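Local coordinates for thioredoxin-like protein (Klebsiella pneumoniae subsp. pneumoniae MGH 78578, PDB 3TY1), which probably binds carbohydrate, as a putative member of the aldose 1-epimerase (galactose mutarotase-like) superfamily, although its true substrate and activity remain unestablished, at residues A[81-86]-A[211-216]; A[204-209]-A[335-340]; A[230-235]-A[261-266]. All blocks are in the same frame, centred on the assembly; numbering follows the deposited sequence.

Contact 1: A[81-86]-A[211-216]; sequences MGWDSP and HSNFGT. With SO4 (sulfate ion), chain L.
N213 and W83 are brought together by their first torsions. N213 carries CG opposite its own carbonyl carbon (chi1 -45°), while W83 sets CG between backbone N and carbonyl carbon (chi1 64°), and the two side chains run side by side with ring and amide planes steeply inclined. N213 CB approaches W83 CD1 obliquely at 3.7 Å. The polar ends of both go elsewhere: W83 NE1 and N213 ND2 each donate to the carbonyl of E112. N213 OD1 takes an in-plane lone-pair bond from H211 ND1 at 2.7 Å, which should fix the imidazole's rotation and aim its other nitrogen at the sulfate. H211 NE2 then donates to sulfate O3 at 2.8 Å, and H136 grips the same ion. On the other flank M81, a selenomethionine, lays its extended chain along the rim of F214, with SE 3.9 Å from F214 CE1, a Met-aromatic contact at the ring edge. Between the flanks the backbones are tied by one short bond, G215 N to G82 O at 2.7 Å, with the donor well above the carbonyl plane; a water takes the N-H of G82. F170 of a second subunit meets W83 edge-to-face. H211, on the mixed sheet of a supersandwich fold, and H136 around a sulfate, probably from the crystallisation liquor, are consistent with the sugar pocket of galactose mutarotase-like proteins.

Contact 2: A[204-209]-A[335-340]; sequences HDYQII and KQLQPG
K335 CB sits over one face of the Y206 phenol, 3.8 Å from the Y206 ring centroid, a CH-pi contact displaced toward the rim, and the lysine then bends away so that its NZ can reach the carbonyls of R333 and T319. Y206 holds CG between backbone N and carbonyl carbon (chi1 75°), which leans the ring over the neighbouring strand; there Y206 CD1 also packs against L337 CB at 3.8 Å. On the other face of the sheet D205 and Q336 point the same way. A bond of 3.5 Å from Q336 NE2 to D205 OD1 is weak, and doubtful because Q336 was modelled in two conformers; V334 O is another weak partner of that NE2.

Beneath these side chains lies the backbone ladder. H204 and L337 form an antiparallel hydrogen-bonded pair, L337 N to H204 O being 2.9 Å, with a return bond from H204 N to L337 O. Y206 N donates to K335 O at 3.0 Å, whereas the reverse link, K335 N to Y206 O, is weak, consistent with strands splaying apart (126° between their directions). H204 reaches forward along its own strand: ND1 donates to the carbonyl of the next residue, D205, at 2.7 Å, on a lone pair and in the ring plane, which would limit its rotation.

Farther out, L196, A343 and F345 of the neighbouring large sheet cover Y206, and L196 and A343 also touch L337. The whole is a short, splayed antiparallel pairing, with one face turned inward to the facing sheet, a branch of the mixed sheet in this beta-supersandwich.

Contact 3: A[230-235]-A[261-266]; sequences SSISPF and FNIQPL
I232 fits against two residues of 261-266 at once: its CD1 lies 3.7 Å from I263 CG1 and 3.8 Å from F261 CB. I232 and I263 run side by side, and the extended I232 chain, with CG1 anti to the backbone N (chi1 178°), carries the methyl to both partners. P234 completes this apolar face, its CB 4.1 Å from F261 CE1.

The face bearing S231, S233, N262 and Q264 is wetter. One water links S233 OG, the carbonyl of P234 and N262 ND2, while a second joins S233 OG to N262 O. F235 turns a ring edge toward the amide, CD1 standing 3.6 Å from N262 OD1 in the ring plane, and Y323 stacks on the same phenyl. Q264 CB lies near the S231 hydroxyl, but the course of its amide is doubtful, since the residue was modelled in two conformers.

Backbone bonds hold both faces in antiparallel register, N262 N to S233 O being the shortest at 2.8 Å. Toward 230 the pairing becomes a classic beta bulge: S230 and S231 both face Q264, with S230 N donating to Q264 O at 2.9 Å and Q264 N to S231 O at 3.1 Å. The chain corners at S230, leaving strand 224-229 for this pairing. Strand 375-376 runs parallel along the far edge of 231-234, strand 297-304 flanks 259-265, and helix 355-369 covers L266.

Contacts 1 and 2 use the same strand, 204-214, at places about 28 Å apart between centres. Contact 1 is buried, its centre about 11 Å from the chain centre, and contact 2 is partly exposed. Contact 3 is buried although its centre lies about 19 Å out, and sits in the same mixed sheet, nested in sequence within the loop closed by contact 2. Their chemistry follows their places. Contact 1 joins a loop to a strand end through a single direct backbone bond, ring contacts and a histidine that holds a sulfate; contacts 2 and 3 are antiparallel ladders. Of these two, contact 2 is short and splayed, whereas contact 3 is nearly antiparallel, with an apolar face opposite a watered one.

Contact 1: A[81-86]-A[211-216]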
loop_
_atom_site.group_PDB
_atom_site.type_symbol
_atom_site.label_atom_id
_atom_site.label_comp_id
_atom_site.label_asym_id
_atom_site.label_seq_id
_atom_site.Cartn_x
_atom_site.Cartn_y
_atom_site.Cartn_z
HETATM N N MSE A 81 -19.306 9.327 -22.685
HETATM C CA MSE A 81 -18.564 10.261 -21.879
HETATM C C MSE A 81 -17.409 9.430 -21.328
HETATM O O MSE A 81 -17.609 8.440 -20.604
HETATM C CB MSE A 81 -19.391 10.830 -20.715
HETATM C CG MSE A 81 -20.702 11.526 -21.102
HETATM SE SE MSE A 81 -21.493 12.258 -19.449
HETATM C CE MSE A 81 -23.145 12.651 -20.288
ATOM N N GLY A 82 -16.201 9.813 -21.679
ATOM C CA GLY A 82 -15.023 9.106 -21.197
ATOM C C GLY A 82 -13.887 9.305 -22.146
ATOM O O GLY A 82 -14.017 10.016 -23.192
ATOM N N TRP A 83 -12.784 8.645 -21.817
ATOM C CA TRP A 83 -11.545 8.758 -22.599
ATOM C C TRP A 83 -10.694 7.523 -22.418
ATOM O O TRP A 83 -10.973 6.695 -21.562
ATOM C CB TRP A 83 -10.770 10.011 -22.180
ATOM C CG TRP A 83 -10.269 10.021 -20.719
ATOM C CD1 TRP A 83 -11.013 10.067 -19.597
ATOM C CD2 TRP A 83 -8.887 10.053 -20.294
ATOM N NE1 TRP A 83 -10.195 10.079 -18.484
ATOM C CE2 TRP A 83 -8.884 10.069 -18.892
ATOM C CE3 TRP A 83 -7.654 10.044 -20.987
ATOM C CZ2 TRP A 83 -7.681 10.081 -18.130
ATOM C CZ3 TRP A 83 -6.469 10.047 -20.255
ATOM C CH2 TRP A 83 -6.488 10.079 -18.831
ATOM N N ASP A 84 -9.670 7.405 -23.256
ATOM C CA ASP A 84 -8.792 6.249 -23.271
ATOM C C ASP A 84 -7.437 6.641 -22.726
ATOM O O ASP A 84 -6.659 7.311 -23.389
ATOM C CB ASP A 84 -8.673 5.728 -24.697
ATOM C CG ASP A 84 -10.032 5.453 -25.303
ATOM O OD1 ASP A 84 -10.806 4.715 -24.666
ATOM O OD2 ASP A 84 -10.338 6.026 -26.365
ATOM N N SER A 85 -7.229 6.299 -21.471
ATOM C CA SER A 85 -5.983 6.560 -20.760
ATOM C C SER A 85 -4.998 5.428 -21.013
ATOM O O SER A 85 -5.422 4.293 -21.299
ATOM C CB SER A 85 -6.304 6.643 -19.292
ATOM O OG SER A 85 -5.180 6.719 -18.462
ATOM N N PRO A 86 -3.674 5.702 -20.886
ATOM C CA PRO A 86 -2.742 4.583 -20.859
ATOM C C PRO A 86 -2.949 3.608 -19.697
ATOM O O PRO A 86 -2.461 2.488 -19.771
ATOM C CB PRO A 86 -1.371 5.275 -20.733
ATOM C CG PRO A 86 -1.669 6.646 -20.112
ATOM C CD PRO A 86 -2.964 7.001 -20.789
ATOM N N HIS A 211 -13.939 16.514 -11.466
ATOM C CA HIS A 211 -13.020 16.473 -12.583
ATOM C C HIS A 211 -13.636 15.583 -13.658
ATOM O O HIS A 211 -13.522 14.354 -13.610
ATOM C CB HIS A 211 -11.675 15.944 -12.038
ATOM C CG HIS A 211 -10.488 16.217 -12.893
ATOM N ND1 HIS A 211 -10.419 15.838 -14.214
ATOM C CD2 HIS A 211 -9.266 16.719 -12.579
ATOM C CE1 HIS A 211 -9.210 16.100 -14.682
ATOM N NE2 HIS A 211 -8.494 16.652 -13.715
ATOM N N SER A 212 -14.309 16.209 -14.616
ATOM C CA SER A 212 -15.155 15.491 -15.587
ATOM C C SER A 212 -14.482 15.489 -16.950
ATOM O O SER A 212 -14.183 16.563 -17.501
ATOM C CB SER A 212 -16.546 16.119 -15.586
ATOM O OG SER A 212 -17.045 16.285 -14.233
ATOM N N ASN A 213 -14.283 14.301 -17.530
ATOM C CA ASN A 213 -13.339 14.103 -18.630
ATOM C C ASN A 213 -13.972 13.494 -19.860
ATOM O O ASN A 213 -14.611 12.447 -19.771
ATOM C CB ASN A 213 -12.177 13.229 -18.096
ATOM C CG ASN A 213 -11.698 13.709 -16.723
ATOM O OD1 ASN A 213 -11.386 14.870 -16.572
ATOM N ND2 ASN A 213 -11.685 12.832 -15.730
ATOM N N PHE A 214 -13.775 14.138 -21.014
ATOM C CA PHE A 214 -14.485 13.767 -22.251
ATOM C C PHE A 214 -13.464 13.665 -23.372
ATOM O O PHE A 214 -12.669 14.577 -23.566
ATOM C CB PHE A 214 -15.550 14.831 -22.618
ATOM C CG PHE A 214 -16.506 15.132 -21.500
ATOM C CD1 PHE A 214 -17.639 14.353 -21.292
ATOM C CD2 PHE A 214 -16.235 16.159 -20.603
ATOM C CE1 PHE A 214 -18.521 14.628 -20.227
ATOM C CE2 PHE A 214 -17.076 16.414 -19.545
ATOM C CZ PHE A 214 -18.255 15.653 -19.360
ATOM N N GLY A 215 -13.462 12.531 -24.066
ATOM C CA GLY A 215 -12.563 12.318 -25.206
ATOM C C GLY A 215 -13.421 12.065 -26.427
ATOM O O GLY A 215 -14.590 12.555 -26.517
ATOM N N THR A 216 -12.875 11.307 -27.372
ATOM C CA THR A 216 -13.635 10.946 -28.570
ATOM C C THR A 216 -14.871 10.108 -28.163
ATOM O O THR A 216 -14.821 9.412 -27.158
ATOM C CB THR A 216 -12.769 10.163 -29.601
ATOM O OG1 THR A 216 -12.309 8.951 -29.006
ATOM C CG2 THR A 216 -11.572 10.984 -30.040
HETATM S S SO4 L . -4.820 17.112 -14.038
HETATM O O1 SO4 L . -4.823 15.923 -14.896
HETATM O O2 SO4 L . -5.064 18.330 -14.843
HETATM O O3 SO4 L . -5.851 17.009 -13.001
HETATM O O4 SO4 L . -3.513 17.198 -13.384
HETATM O O HOH W 1 -16.490 11.704 -24.196
#

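Contact 2: A[204-209]-A[335-340]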
loop_
_atom_site.group_PDB
_atom_site.type_symbol
_atom_site.label_atom_id
_atom_site.label_comp_id
_atom_site.label_asym_id
_atom_site.label_seq_id
_atom_site.Cartn_x
_atom_site.Cartn_y
_atom_site.Cartn_z
ATOM N N HIS A 204 -13.422 22.227 9.824
ATOM C CA HIS A 204 -12.353 21.715 8.998
ATOM C C HIS A 204 -12.435 22.283 7.588
ATOM O O HIS A 204 -13.533 22.506 7.034
ATOM C CB HIS A 204 -12.338 20.180 8.986
ATOM C CG HIS A 204 -11.013 19.627 8.603
ATOM N ND1 HIS A 204 -10.566 19.623 7.299
ATOM C CD2 HIS A 204 -10.004 19.126 9.349
ATOM C CE1 HIS A 204 -9.340 19.137 7.260
ATOM N NE2 HIS A 204 -8.971 18.835 8.492
ATOM N N ASP A 205 -11.267 22.542 7.018
ATOM C CA ASP A 205 -11.161 22.934 5.609
ATOM C C ASP A 205 -11.643 21.819 4.668
ATOM O O ASP A 205 -11.586 20.653 5.022
ATOM C CB ASP A 205 -9.697 23.236 5.224
ATOM C CG ASP A 205 -9.177 24.526 5.800
ATOM O OD1 ASP A 205 -9.936 25.321 6.412
ATOM O OD2 ASP A 205 -7.974 24.740 5.615
ATOM N N TYR A 206 -12.153 22.202 3.501
ATOM C CA TYR A 206 -12.425 21.242 2.448
ATOM C C TYR A 206 -12.259 21.938 1.119
ATOM O O TYR A 206 -12.333 23.165 1.046
ATOM C CB TYR A 206 -13.807 20.602 2.585
ATOM C CG TYR A 206 -14.993 21.484 2.198
ATOM C CD1 TYR A 206 -15.605 22.338 3.128
ATOM C CD2 TYR A 206 -15.495 21.452 0.911
ATOM C CE1 TYR A 206 -16.702 23.124 2.756
ATOM C CE2 TYR A 206 -16.568 22.222 0.535
ATOM C CZ TYR A 206 -17.170 23.048 1.442
ATOM O OH TYR A 206 -18.223 23.784 0.983
ATOM N N GLN A 207 -11.958 21.135 0.108
ATOM C CA GLN A 207 -11.897 21.543 -1.283
ATOM C C GLN A 207 -12.436 20.416 -2.155
ATOM O O GLN A 207 -12.241 19.248 -1.826
ATOM C CB GLN A 207 -10.472 21.800 -1.736
ATOM C CG GLN A 207 -9.677 22.821 -0.960
ATOM C CD GLN A 207 -8.253 22.836 -1.430
ATOM O OE1 GLN A 207 -7.436 22.025 -0.966
ATOM N NE2 GLN A 207 -7.939 23.733 -2.388
ATOM N N ILE A 208 -13.053 20.751 -3.285
ATOM C CA ILE A 208 -13.503 19.699 -4.234
ATOM C C ILE A 208 -13.506 20.199 -5.663
ATOM O O ILE A 208 -13.919 21.305 -5.913
ATOM C CB ILE A 208 -14.905 19.136 -3.843
ATOM C CG1 ILE A 208 -15.416 18.027 -4.793
ATOM C CG2 ILE A 208 -15.949 20.278 -3.707
ATOM C CD1 ILE A 208 -14.531 16.755 -4.839
ATOM N N ILE A 209 -13.062 19.347 -6.599
ATOM C CA ILE A 209 -13.187 19.592 -8.016
ATOM C C ILE A 209 -13.865 18.325 -8.569
ATOM O O ILE A 209 -13.384 17.200 -8.294
ATOM C CB ILE A 209 -11.789 19.808 -8.699
ATOM C CG1 ILE A 209 -11.073 21.025 -8.128
ATOM C CG2 ILE A 209 -11.952 19.889 -10.213
ATOM C CD1 ILE A 209 -9.687 21.292 -8.703
ATOM N N LYS A 335 -12.723 26.444 1.404
ATOM C CA LYS A 335 -13.958 26.612 2.162
ATOM C C LYS A 335 -13.754 25.918 3.500
ATOM O O LYS A 335 -12.822 25.126 3.635
ATOM C CB LYS A 335 -15.130 25.960 1.373
ATOM C CG LYS A 335 -15.271 26.361 -0.160
ATOM C CD LYS A 335 -15.345 27.911 -0.375
ATOM C CE LYS A 335 -15.638 28.405 -1.843
ATOM N NZ LYS A 335 -14.480 28.523 -2.820
ATOM N N GLN A 336 -14.592 26.241 4.482
ATOM C CA GLN A 336 -14.587 25.630 5.818
ATOM C C GLN A 336 -15.975 25.025 6.103
ATOM O O GLN A 336 -16.996 25.597 5.700
ATOM C CB GLN A 336 -14.264 26.688 6.876
ATOM C CG GLN A 336 -12.824 27.229 6.813
ATOM C CD GLN A 336 -12.604 28.221 5.678
ATOM O OE1 GLN A 336 -13.421 29.121 5.459
ATOM N NE2 GLN A 336 -11.494 28.065 4.961
ATOM N N LEU A 337 -16.027 23.876 6.772
ATOM C CA LEU A 337 -17.290 23.238 7.128
ATOM C C LEU A 337 -17.337 23.168 8.644
ATOM O O LEU A 337 -16.427 22.632 9.287
ATOM C CB LEU A 337 -17.390 21.852 6.471
ATOM C CG LEU A 337 -18.746 21.181 6.187
ATOM C CD1 LEU A 337 -19.780 22.108 5.529
ATOM C CD2 LEU A 337 -18.511 19.896 5.334
ATOM N N GLN A 338 -18.389 23.753 9.222
ATOM C CA GLN A 338 -18.543 23.815 10.671
ATOM C C GLN A 338 -18.829 22.443 11.274
ATOM O O GLN A 338 -19.247 21.547 10.550
ATOM C CB GLN A 338 -19.662 24.814 11.018
ATOM C CG GLN A 338 -19.335 26.268 10.614
ATOM C CD GLN A 338 -18.023 26.743 11.205
ATOM O OE1 GLN A 338 -17.118 27.166 10.487
ATOM N NE2 GLN A 338 -17.888 26.598 12.500
ATOM N N PRO A 339 -18.575 22.261 12.593
ATOM C CA PRO A 339 -18.841 20.970 13.233
ATOM C C PRO A 339 -20.262 20.485 12.994
ATOM O O PRO A 339 -21.208 21.224 13.255
ATOM C CB PRO A 339 -18.652 21.265 14.726
ATOM C CG PRO A 339 -17.829 22.450 14.793
ATOM C CD PRO A 339 -18.119 23.260 13.578
ATOM N N GLY A 340 -20.411 19.272 12.470
ATOM C CA GLY A 340 -21.726 18.703 12.204
ATOM C C GLY A 340 -22.415 19.215 10.944
ATOM O O GLY A 340 -23.491 18.752 10.630
#

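Contact 3: A[230-235]-A[261-266]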
loop_
_atom_site.group_PDB
_atom_site.type_symbol
_atom_site.label_atom_id
_atom_site.label_comp_id
_atom_site.label_asym_id
_atom_site.label_seq_id
_atom_site.Cartn_x
_atom_site.Cartn_y
_atom_site.Cartn_z
ATOM N N SER A 230 -17.928 35.220 -17.030
ATOM C CA SER A 230 -17.566 36.627 -16.820
ATOM C C SER A 230 -16.084 36.828 -17.132
ATOM O O SER A 230 -15.725 37.845 -17.746
ATOM C CB SER A 230 -17.932 37.136 -15.421
ATOM O OG SER A 230 -17.287 36.388 -14.420
ATOM N N SER A 231 -15.221 35.883 -16.754
ATOM C CA SER A 231 -13.799 36.010 -17.094
ATOM C C SER A 231 -13.114 34.686 -17.295
ATOM O O SER A 231 -13.589 33.653 -16.839
ATOM C CB SER A 231 -13.053 36.851 -16.050
ATOM O OG SER A 231 -13.045 36.185 -14.810
ATOM N N ILE A 232 -12.027 34.716 -18.051
ATOM C CA ILE A 232 -11.195 33.521 -18.284
ATOM C C ILE A 232 -9.756 33.973 -18.407
ATOM O O ILE A 232 -9.463 35.017 -19.054
ATOM C CB ILE A 232 -11.655 32.720 -19.530
ATOM C CG1 ILE A 232 -10.751 31.503 -19.802
ATOM C CG2 ILE A 232 -11.709 33.596 -20.785
ATOM C CD1 ILE A 232 -11.422 30.515 -20.719
ATOM N N SER A 233 -8.877 33.201 -17.764
ATOM C CA SER A 233 -7.442 33.453 -17.754
ATOM C C SER A 233 -6.636 32.174 -17.834
ATOM O O SER A 233 -7.096 31.097 -17.402
ATOM C CB SER A 233 -7.041 34.240 -16.508
ATOM O OG SER A 233 -7.460 33.587 -15.338
ATOM N N PRO A 234 -5.444 32.250 -18.432
ATOM C CA PRO A 234 -4.669 31.024 -18.525
ATOM C C PRO A 234 -4.111 30.632 -17.169
ATOM O O PRO A 234 -3.797 31.507 -16.367
ATOM C CB PRO A 234 -3.542 31.403 -19.488
ATOM C CG PRO A 234 -3.348 32.811 -19.297
ATOM C CD PRO A 234 -4.698 33.391 -18.976
ATOM N N PHE A 235 -3.984 29.315 -16.937
ATOM C CA PHE A 235 -3.451 28.763 -15.680
ATOM C C PHE A 235 -1.974 29.129 -15.450
ATOM O O PHE A 235 -1.562 29.370 -14.308
ATOM C CB PHE A 235 -3.632 27.227 -15.691
ATOM C CG PHE A 235 -3.313 26.566 -14.395
ATOM C CD1 PHE A 235 -4.306 26.387 -13.423
ATOM C CD2 PHE A 235 -2.021 26.085 -14.142
ATOM C CE1 PHE A 235 -4.016 25.728 -12.212
ATOM C CE2 PHE A 235 -1.722 25.437 -12.952
ATOM C CZ PHE A 235 -2.715 25.265 -11.978
ATOM N N PHE A 261 -7.304 26.606 -18.275
ATOM C CA PHE A 261 -7.861 27.946 -18.123
ATOM C C PHE A 261 -8.750 27.987 -16.902
ATOM O O PHE A 261 -9.524 27.023 -16.606
ATOM C CB PHE A 261 -8.619 28.369 -19.386
ATOM C CG PHE A 261 -7.748 28.371 -20.617
ATOM C CD1 PHE A 261 -6.962 29.479 -20.923
ATOM C CD2 PHE A 261 -7.660 27.250 -21.427
ATOM C CE1 PHE A 261 -6.113 29.467 -22.034
ATOM C CE2 PHE A 261 -6.825 27.235 -22.542
ATOM C CZ PHE A 261 -6.066 28.353 -22.849
ATOM N N ASN A 262 -8.610 29.085 -16.175
ATOM C CA ASN A 262 -9.394 29.336 -14.988
ATOM C C ASN A 262 -10.542 30.252 -15.318
ATOM O O ASN A 262 -10.303 31.366 -15.774
ATOM C CB ASN A 262 -8.518 29.956 -13.929
ATOM C CG ASN A 262 -7.425 29.027 -13.463
ATOM O OD1 ASN A 262 -7.643 27.819 -13.288
ATOM N ND2 ASN A 262 -6.241 29.598 -13.213
ATOM N N ILE A 263 -11.757 29.806 -15.019
ATOM C CA ILE A 263 -12.991 30.487 -15.393
ATOM C C ILE A 263 -13.820 30.920 -14.187
ATOM O O ILE A 263 -13.883 30.212 -13.180
ATOM C CB ILE A 263 -13.878 29.572 -16.276
ATOM C CG1 ILE A 263 -13.223 29.378 -17.657
ATOM C CG2 ILE A 263 -15.350 30.162 -16.396
ATOM C CD1 ILE A 263 -13.694 28.159 -18.472
ATOM N N GLN A 264 -14.402 32.122 -14.305
ATOM C CA GLN A 264 -15.405 32.599 -13.358
ATOM C C GLN A 264 -16.737 32.526 -14.103
ATOM O O GLN A 264 -17.035 33.355 -14.988
ATOM C CB GLN A 264 -15.098 33.994 -12.815
ATOM C CG GLN A 264 -14.789 33.979 -11.312
ATOM C CD GLN A 264 -15.968 33.453 -10.475
ATOM O OE1 GLN A 264 -17.140 33.577 -10.866
ATOM N NE2 GLN A 264 -15.657 32.863 -9.323
ATOM N N PRO A 265 -17.552 31.514 -13.788
ATOM C CA PRO A 265 -18.805 31.342 -14.553
ATOM C C PRO A 265 -19.925 32.317 -14.177
ATOM O O PRO A 265 -19.912 32.842 -13.089
ATOM C CB PRO A 265 -19.237 29.930 -14.179
ATOM C CG PRO A 265 -18.718 29.761 -12.811
ATOM C CD PRO A 265 -17.384 30.429 -12.815
ATOM N N LEU A 266 -20.849 32.556 -15.109
ATOM C CA LEU A 266 -22.105 33.291 -14.844
ATOM C C LEU A 266 -23.178 32.244 -14.548
ATOM O O LEU A 266 -23.052 31.082 -14.952
ATOM C CB LEU A 266 -22.505 34.114 -16.052
ATOM C CG LEU A 266 -21.584 35.286 -16.361
ATOM C CD1 LEU A 266 -21.840 35.756 -17.786
ATOM C CD2 LEU A 266 -21.786 36.407 -15.311
HETATM O O HOH W 2 -5.403 32.166 -14.188
HETATM O O HOH W 3 -10.066 33.899 -14.344
#